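Local coordinates for BlEst2 (Bacillus licheniformis, PDB 6WPX), which is a lipase/esterase, probably hydrolysing ester bonds with an alpha/beta-hydrolase domain, captured here in its propeptide form, whose C-terminal domain is autoinhibitory, at residues R293-E304 / K368-F379. Residues are numbered along the deposited sequence; the frame is centred on the assembly and turned at random.
Sequences RGGENHGLREEE and KIASSVKQKEAF
Backbone hydrogen bonds join 293-304 to 368-379 as two antiparallel ladders: Gly295 and Asn297 pair with Phe379 and Glu377, then Arg301 and Glu303 pair with Ser371 and Ile369. Between them the register slips by two residues, and Val373 N reaches Gly299 O at 2.8 Å.

Buried polar contacts centre on Asn297. Its ND2 meets Glu377 OE2 at 3.0 Å, almost in the amide plane and on the anti side of the carboxylate, while Ser371 OG gives its proton to the same oxygen at 2.9 Å on the syn side. ND2 also donates to Ser371 O, from above the carbonyl plane, so this oxygen accepts both ND2 and Arg301 N; Asn297 OD1 accepts from Gly299 N, forming an Asx turn. Glu377 OE1 is held by Ser320 and Trp318.

Among the aromatic contacts, Phe379, its CG set between backbone N and carbonyl carbon (chi1 75°), lays one face over the Gly294-Gly295 peptide, with Gly295 N 3.6 Å from CZ. That ring's edge meets the Arg301 guanidinium face, planes 80° apart, and Glu303 OE1 grips Arg301 NE at 3.1 Å.

On the face carrying Glu302 and Ala370, Lys368 NZ salt-bridges Glu302 OE2 at 3.3 Å, weak as a hydrogen bond.

Both chains cross side by side between two sheets, as in a beta-sandwich, with Trp318 stacked on Phe379.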
ATOM      1  N   ARG A 293     -12.752  -3.087  12.673  1.00 14.34           N
ATOM      2  CA  ARG A 293     -13.959  -2.298  12.906  1.00 14.50           C
ATOM      3  C   ARG A 293     -13.659  -0.842  12.584  1.00 16.71           C
ATOM      4  O   ARG A 293     -12.511  -0.455  12.480  1.00 17.49           O
ATOM      5  CB  ARG A 293     -14.528  -2.478  14.333  1.00 12.47           C
ATOM      6  CG  ARG A 293     -15.160  -3.856  14.596  1.00 12.92           C
ATOM      7  CD  ARG A 293     -16.453  -4.066  13.805  1.00 19.96           C
ATOM      8  NE  ARG A 293     -17.086  -5.373  14.056  1.00 19.41           N
ATOM      9  CZ  ARG A 293     -16.849  -6.472  13.347  1.00 27.69           C
ATOM     10  NH1 ARG A 293     -15.939  -6.467  12.386  1.00 18.05           N
ATOM     11  NH2 ARG A 293     -17.482  -7.599  13.631  1.00 20.53           N
ATOM     12  N   GLY A 294     -14.697  -0.067  12.378  1.00 14.77           N
ATOM     13  CA  GLY A 294     -14.591   1.351  12.095  1.00 14.55           C
ATOM     14  C   GLY A 294     -15.876   2.052  12.465  1.00 20.13           C
ATOM     15  O   GLY A 294     -16.895   1.413  12.707  1.00 19.81           O
ATOM     16  N   GLY A 295     -15.836   3.366  12.490  1.00 19.09           N
ATOM     17  CA  GLY A 295     -17.016   4.143  12.839  1.00 17.62           C
ATOM     18  C   GLY A 295     -16.618   5.522  13.279  1.00 21.58           C
ATOM     19  O   GLY A 295     -15.534   6.005  12.943  1.00 22.17           O
ATOM     20  N   GLU A 296     -17.480   6.133  14.050  1.00 19.68           N
ATOM     21  CA  GLU A 296     -17.286   7.448  14.620  1.00 20.43           C
ATOM     22  C   GLU A 296     -17.499   7.323  16.106  1.00 27.93           C
ATOM     23  O   GLU A 296     -18.253   6.450  16.565  1.00 28.20           O
ATOM     24  CB  GLU A 296     -18.286   8.443  14.021  1.00 22.68           C
ATOM     25  CG  GLU A 296     -17.855   8.915  12.638  1.00 35.76           C
ATOM     26  CD  GLU A 296     -18.842   9.784  11.874  1.00 56.15           C
ATOM     27  OE1 GLU A 296     -20.041   9.811  12.236  1.00 41.16           O
ATOM     28  OE2 GLU A 296     -18.413  10.425  10.890  1.00 56.76           O
ATOM     29  N   ASN A 297     -16.793   8.167  16.862  1.00 23.75           N
ATOM     30  CA  ASN A 297     -16.881   8.187  18.304  1.00 23.14           C
ATOM     31  C   ASN A 297     -16.927   9.634  18.778  1.00 28.95           C
ATOM     32  O   ASN A 297     -16.016  10.416  18.503  1.00 27.41           O
ATOM     33  CB  ASN A 297     -15.683   7.449  18.904  1.00 20.26           C
ATOM     34  CG  ASN A 297     -15.611   7.492  20.409  1.00 33.73           C
ATOM     35  OD1 ASN A 297     -16.625   7.583  21.100  1.00 26.88           O
ATOM     36  ND2 ASN A 297     -14.410   7.380  20.944  1.00 27.86           N
ATOM     37  N   HIS A 298     -17.990   9.986  19.495  1.00 30.50           N
ATOM     38  CA  HIS A 298     -18.180  11.334  20.030  1.00 32.27           C
ATOM     39  C   HIS A 298     -17.894  11.393  21.542  1.00 38.67           C
ATOM     40  O   HIS A 298     -18.019  12.460  22.135  1.00 39.99           O
ATOM     41  CB  HIS A 298     -19.605  11.826  19.729  1.00 33.25           C
ATOM     42  CG  HIS A 298     -19.857  12.066  18.273  1.00 36.13           C
ATOM     43  ND1 HIS A 298     -20.085  11.016  17.400  1.00 36.96           N
ATOM     44  CD2 HIS A 298     -19.910  13.229  17.583  1.00 38.42           C
ATOM     45  CE1 HIS A 298     -20.277  11.573  16.217  1.00 36.47           C
ATOM     46  NE2 HIS A 298     -20.191  12.901  16.280  1.00 37.95           N
ATOM     47  N   GLY A 299     -17.521  10.260  22.138  1.00 33.04           N
ATOM     48  CA  GLY A 299     -17.206  10.177  23.560  1.00 33.08           C
ATOM     49  C   GLY A 299     -16.472   8.898  23.888  1.00 32.69           C
ATOM     50  O   GLY A 299     -15.259   8.801  23.697  1.00 32.53           O
ATOM     51  N   LEU A 300     -17.217   7.899  24.355  1.00 26.46           N
ATOM     52  CA  LEU A 300     -16.658   6.600  24.662  1.00 24.49           C
ATOM     53  C   LEU A 300     -17.116   5.599  23.606  1.00 28.62           C
ATOM     54  O   LEU A 300     -18.317   5.475  23.334  1.00 26.96           O
ATOM     55  CB  LEU A 300     -17.089   6.127  26.063  1.00 24.29           C
ATOM     56  CG  LEU A 300     -16.730   4.665  26.425  1.00 27.33           C
ATOM     57  CD1 LEU A 300     -15.231   4.477  26.602  1.00 27.01           C
ATOM     58  CD2 LEU A 300     -17.478   4.217  27.671  1.00 30.94           C
ATOM     59  N   ARG A 301     -16.150   4.892  23.000  1.00 26.55           N
ATOM     60  CA  ARG A 301     -16.452   3.828  22.059  1.00 24.63           C
ATOM     61  C   ARG A 301     -15.690   2.608  22.499  1.00 25.64           C
ATOM     62  O   ARG A 301     -14.468   2.657  22.671  1.00 25.45           O
ATOM     63  CB  ARG A 301     -16.081   4.188  20.607  1.00 23.39           C
ATOM     64  CG  ARG A 301     -16.322   3.044  19.596  1.00 24.62           C
ATOM     65  CD  ARG A 301     -17.809   2.884  19.336  1.00 32.07           C
ATOM     66  NE  ARG A 301     -18.126   2.011  18.215  1.00 40.05           N
ATOM     67  CZ  ARG A 301     -18.704   2.411  17.088  1.00 55.89           C
ATOM     68  NH1 ARG A 301     -18.983   3.693  16.894  1.00 45.62           N
ATOM     69  NH2 ARG A 301     -18.973   1.537  16.130  1.00 44.59           N
ATOM     70  N   GLU A 302     -16.413   1.508  22.654  1.00 20.42           N
ATOM     71  CA  GLU A 302     -15.797   0.241  23.011  1.00 21.05           C
ATOM     72  C   GLU A 302     -16.046  -0.751  21.899  1.00 24.28           C
ATOM     73  O   GLU A 302     -17.134  -0.766  21.316  1.00 20.52           O
ATOM     74  CB  GLU A 302     -16.314  -0.285  24.349  1.00 22.70           C
ATOM     75  CG  GLU A 302     -16.120   0.685  25.510  1.00 36.20           C
ATOM     76  CD  GLU A 302     -16.368   0.149  26.912  1.00 61.45           C
ATOM     77  OE1 GLU A 302     -15.583   0.525  27.809  1.00 52.41           O
ATOM     78  OE2 GLU A 302     -17.357  -0.585  27.140  1.00 64.37           O
ATOM     79  N   GLU A 303     -15.028  -1.562  21.593  1.00 21.95           N
ATOM     80  CA  GLU A 303     -15.114  -2.620  20.586  1.00 20.13           C
ATOM     81  C   GLU A 303     -14.581  -3.898  21.177  1.00 23.73           C
ATOM     82  O   GLU A 303     -13.418  -3.955  21.588  1.00 23.47           O
ATOM     83  CB  GLU A 303     -14.317  -2.269  19.296  1.00 20.05           C
ATOM     84  CG  GLU A 303     -14.971  -1.211  18.427  1.00 25.80           C
ATOM     85  CD  GLU A 303     -16.290  -1.550  17.750  1.00 37.59           C
ATOM     86  OE1 GLU A 303     -16.897  -0.612  17.185  1.00 28.14           O
ATOM     87  OE2 GLU A 303     -16.740  -2.718  17.812  1.00 25.46           O
ATOM     88  N   GLU A 304     -15.426  -4.911  21.236  1.00 21.05           N
ATOM     89  CA  GLU A 304     -15.009  -6.209  21.746  1.00 22.99           C
ATOM     90  C   GLU A 304     -14.389  -7.004  20.612  1.00 25.89           C
ATOM     91  O   GLU A 304     -14.682  -6.758  19.449  1.00 24.97           O
ATOM     92  CB  GLU A 304     -16.194  -6.990  22.327  1.00 24.92           C
ATOM     93  CG  GLU A 304     -16.700  -6.440  23.647  1.00 32.68           C
ATOM     94  CD  GLU A 304     -17.780  -7.285  24.297  1.00 52.96           C
ATOM     95  OE1 GLU A 304     -18.430  -8.093  23.596  1.00 36.65           O
ATOM     96  OE2 GLU A 304     -17.981  -7.133  25.520  1.00 48.98           O
ATOM     97  N   LYS A 368     -11.369  -6.188  24.908  1.00 23.17           N
ATOM     98  CA  LYS A 368     -12.148  -5.000  24.600  1.00 21.57           C
ATOM     99  C   LYS A 368     -11.234  -3.804  24.518  1.00 24.21           C
ATOM    100  O   LYS A 368     -10.392  -3.584  25.398  1.00 23.52           O
ATOM    101  CB  LYS A 368     -13.245  -4.809  25.675  1.00 24.58           C
ATOM    102  CG  LYS A 368     -14.126  -3.562  25.518  1.00 29.76           C
ATOM    103  CD  LYS A 368     -15.304  -3.536  26.534  1.00 38.21           C
ATOM    104  CE  LYS A 368     -14.888  -3.350  27.976  1.00 52.60           C
ATOM    105  NZ  LYS A 368     -16.064  -3.113  28.867  1.00 62.01           N
ATOM    106  N   ILE A 369     -11.384  -3.036  23.438  1.00 21.32           N
ATOM    107  CA  ILE A 369     -10.655  -1.787  23.279  1.00 20.53           C
ATOM    108  C   ILE A 369     -11.645  -0.682  23.617  1.00 22.58           C
ATOM    109  O   ILE A 369     -12.839  -0.816  23.342  1.00 22.59           O
ATOM    110  CB  ILE A 369      -9.988  -1.603  21.881  1.00 23.36           C
ATOM    111  CG1 ILE A 369      -8.978  -0.396  21.909  1.00 24.45           C
ATOM    112  CG2 ILE A 369     -11.043  -1.396  20.780  1.00 23.11           C
ATOM    113  CD1 ILE A 369      -7.769  -0.577  21.129  1.00 27.95           C
ATOM    114  N   ALA A 370     -11.154   0.391  24.212  1.00 20.35           N
ATOM    115  CA  ALA A 370     -11.975   1.539  24.539  1.00 21.57           C
ATOM    116  C   ALA A 370     -11.236   2.804  24.145  1.00 27.61           C
ATOM    117  O   ALA A 370     -10.050   2.938  24.418  1.00 27.68           O
ATOM    118  CB  ALA A 370     -12.336   1.541  26.031  1.00 22.64           C
ATOM    119  N   SER A 371     -11.933   3.712  23.469  1.00 25.42           N
ATOM    120  CA  SER A 371     -11.385   5.017  23.097  1.00 25.18           C
ATOM    121  C   SER A 371     -12.280   6.074  23.719  1.00 29.04           C
ATOM    122  O   SER A 371     -13.491   6.078  23.485  1.00 27.41           O
ATOM    123  CB  SER A 371     -11.359   5.197  21.584  1.00 26.54           C
ATOM    124  OG  SER A 371     -10.810   6.456  21.232  1.00 32.73           O
ATOM    125  N   SER A 372     -11.691   6.920  24.563  1.00 27.52           N
ATOM    126  CA  SER A 372     -12.409   8.010  25.218  1.00 28.58           C
ATOM    127  C   SER A 372     -11.878   9.297  24.623  1.00 30.48           C
ATOM    128  O   SER A 372     -10.679   9.547  24.660  1.00 29.39           O
ATOM    129  CB  SER A 372     -12.206   7.973  26.733  1.00 34.33           C
ATOM    130  OG  SER A 372     -13.017   8.938  27.381  1.00 43.51           O
ATOM    131  N   VAL A 373     -12.763  10.067  24.000  1.00 28.50           N
ATOM    132  CA  VAL A 373     -12.398  11.316  23.330  1.00 29.74           C
ATOM    133  C   VAL A 373     -13.208  12.497  23.867  1.00 35.19           C
ATOM    134  O   VAL A 373     -14.332  12.310  24.323  1.00 34.62           O
ATOM    135  CB  VAL A 373     -12.507  11.206  21.778  1.00 33.09           C
ATOM    136  CG1 VAL A 373     -11.473  10.240  21.196  1.00 32.35           C
ATOM    137  CG2 VAL A 373     -13.914  10.817  21.337  1.00 32.35           C
ATOM    138  N   LYS A 374     -12.658  13.697  23.734  1.00 35.76           N
ATOM    139  CA  LYS A 374     -13.322  14.974  24.116  1.00 38.87           C
ATOM    140  C   LYS A 374     -13.789  15.660  22.834  1.00 45.20           C
ATOM    141  O   LYS A 374     -14.751  16.421  22.880  1.00 45.20           O
ATOM    142  CB  LYS A 374     -12.345  15.895  24.843  1.00 42.93           C
ATOM    143  N   GLN A 375     -13.078  15.366  21.746  1.00 43.13           N
ATOM    144  CA  GLN A 375     -13.331  15.869  20.382  1.00 42.67           C
ATOM    145  C   GLN A 375     -13.736  14.666  19.523  1.00 42.51           C
ATOM    146  O   GLN A 375     -13.163  13.615  19.699  1.00 40.37           O
ATOM    147  CB  GLN A 375     -12.033  16.483  19.877  1.00 44.54           C
ATOM    148  CG  GLN A 375     -12.004  16.781  18.385  1.00 56.05           C
ATOM    149  CD  GLN A 375     -10.847  17.698  18.062  1.00 69.06           C
ATOM    150  OE1 GLN A 375     -10.888  18.893  18.365  1.00 68.98           O
ATOM    151  NE2 GLN A 375      -9.812  17.149  17.439  1.00 40.97           N
ATOM    152  N   LYS A 376     -14.689  14.881  18.633  1.00 37.00           N
ATOM    153  CA  LYS A 376     -15.278  13.908  17.689  1.00 34.03           C
ATOM    154  C   LYS A 376     -14.174  13.198  16.892  1.00 32.74           C
ATOM    155  O   LYS A 376     -13.216  13.855  16.466  1.00 29.87           O
ATOM    156  CB  LYS A 376     -16.248  14.680  16.793  1.00 37.23           C
ATOM    157  CG  LYS A 376     -17.107  13.864  15.850  1.00 56.52           C
ATOM    158  CD  LYS A 376     -17.961  14.732  14.967  1.00 69.24           C
ATOM    159  CE  LYS A 376     -18.547  15.916  15.710  1.00 81.78           C
ATOM    160  NZ  LYS A 376     -19.006  16.999  14.810  1.00 90.69           N
ATOM    161  N   GLU A 377     -14.292  11.879  16.750  1.00 27.39           N
ATOM    162  CA  GLU A 377     -13.269  11.148  15.975  1.00 25.88           C
ATOM    163  C   GLU A 377     -13.905  10.130  15.035  1.00 28.13           C
ATOM    164  O   GLU A 377     -14.975   9.676  15.312  1.00 26.47           O
ATOM    165  CB  GLU A 377     -12.270  10.429  16.886  1.00 26.55           C
ATOM    166  CG  GLU A 377     -12.839   9.170  17.505  1.00 30.16           C
ATOM    167  CD  GLU A 377     -11.845   8.236  18.159  1.00 36.41           C
ATOM    168  OE1 GLU A 377     -10.663   8.386  17.910  1.00 29.95           O
ATOM    169  OE2 GLU A 377     -12.279   7.358  18.885  1.00 25.50           O
ATOM    170  N   ALA A 378     -13.289   9.965  13.874  1.00 26.09           N
ATOM    171  CA  ALA A 378     -13.582   8.811  13.009  1.00 25.45           C
ATOM    172  C   ALA A 378     -12.458   7.818  13.341  1.00 25.17           C
ATOM    173  O   ALA A 378     -11.340   8.249  13.574  1.00 24.89           O
ATOM    174  CB  ALA A 378     -13.613   9.147  11.551  1.00 26.32           C
ATOM    175  N   PHE A 379     -12.786   6.541  13.423  1.00 18.52           N
ATOM    176  CA  PHE A 379     -11.771   5.567  13.774  1.00 16.54           C
ATOM    177  C   PHE A 379     -11.746   4.358  12.873  1.00 18.82           C
ATOM    178  O   PHE A 379     -12.706   4.060  12.167  1.00 19.07           O
ATOM    179  CB  PHE A 379     -11.936   5.128  15.251  1.00 18.38           C
ATOM    180  CG  PHE A 379     -13.095   4.177  15.504  1.00 19.11           C
ATOM    181  CD1 PHE A 379     -12.932   2.798  15.368  1.00 19.89           C
ATOM    182  CD2 PHE A 379     -14.346   4.659  15.856  1.00 19.87           C
ATOM    183  CE1 PHE A 379     -13.993   1.928  15.585  1.00 19.18           C
ATOM    184  CE2 PHE A 379     -15.405   3.785  16.090  1.00 22.69           C
ATOM    185  CZ  PHE A 379     -15.225   2.427  15.943  1.00 20.10           C
TER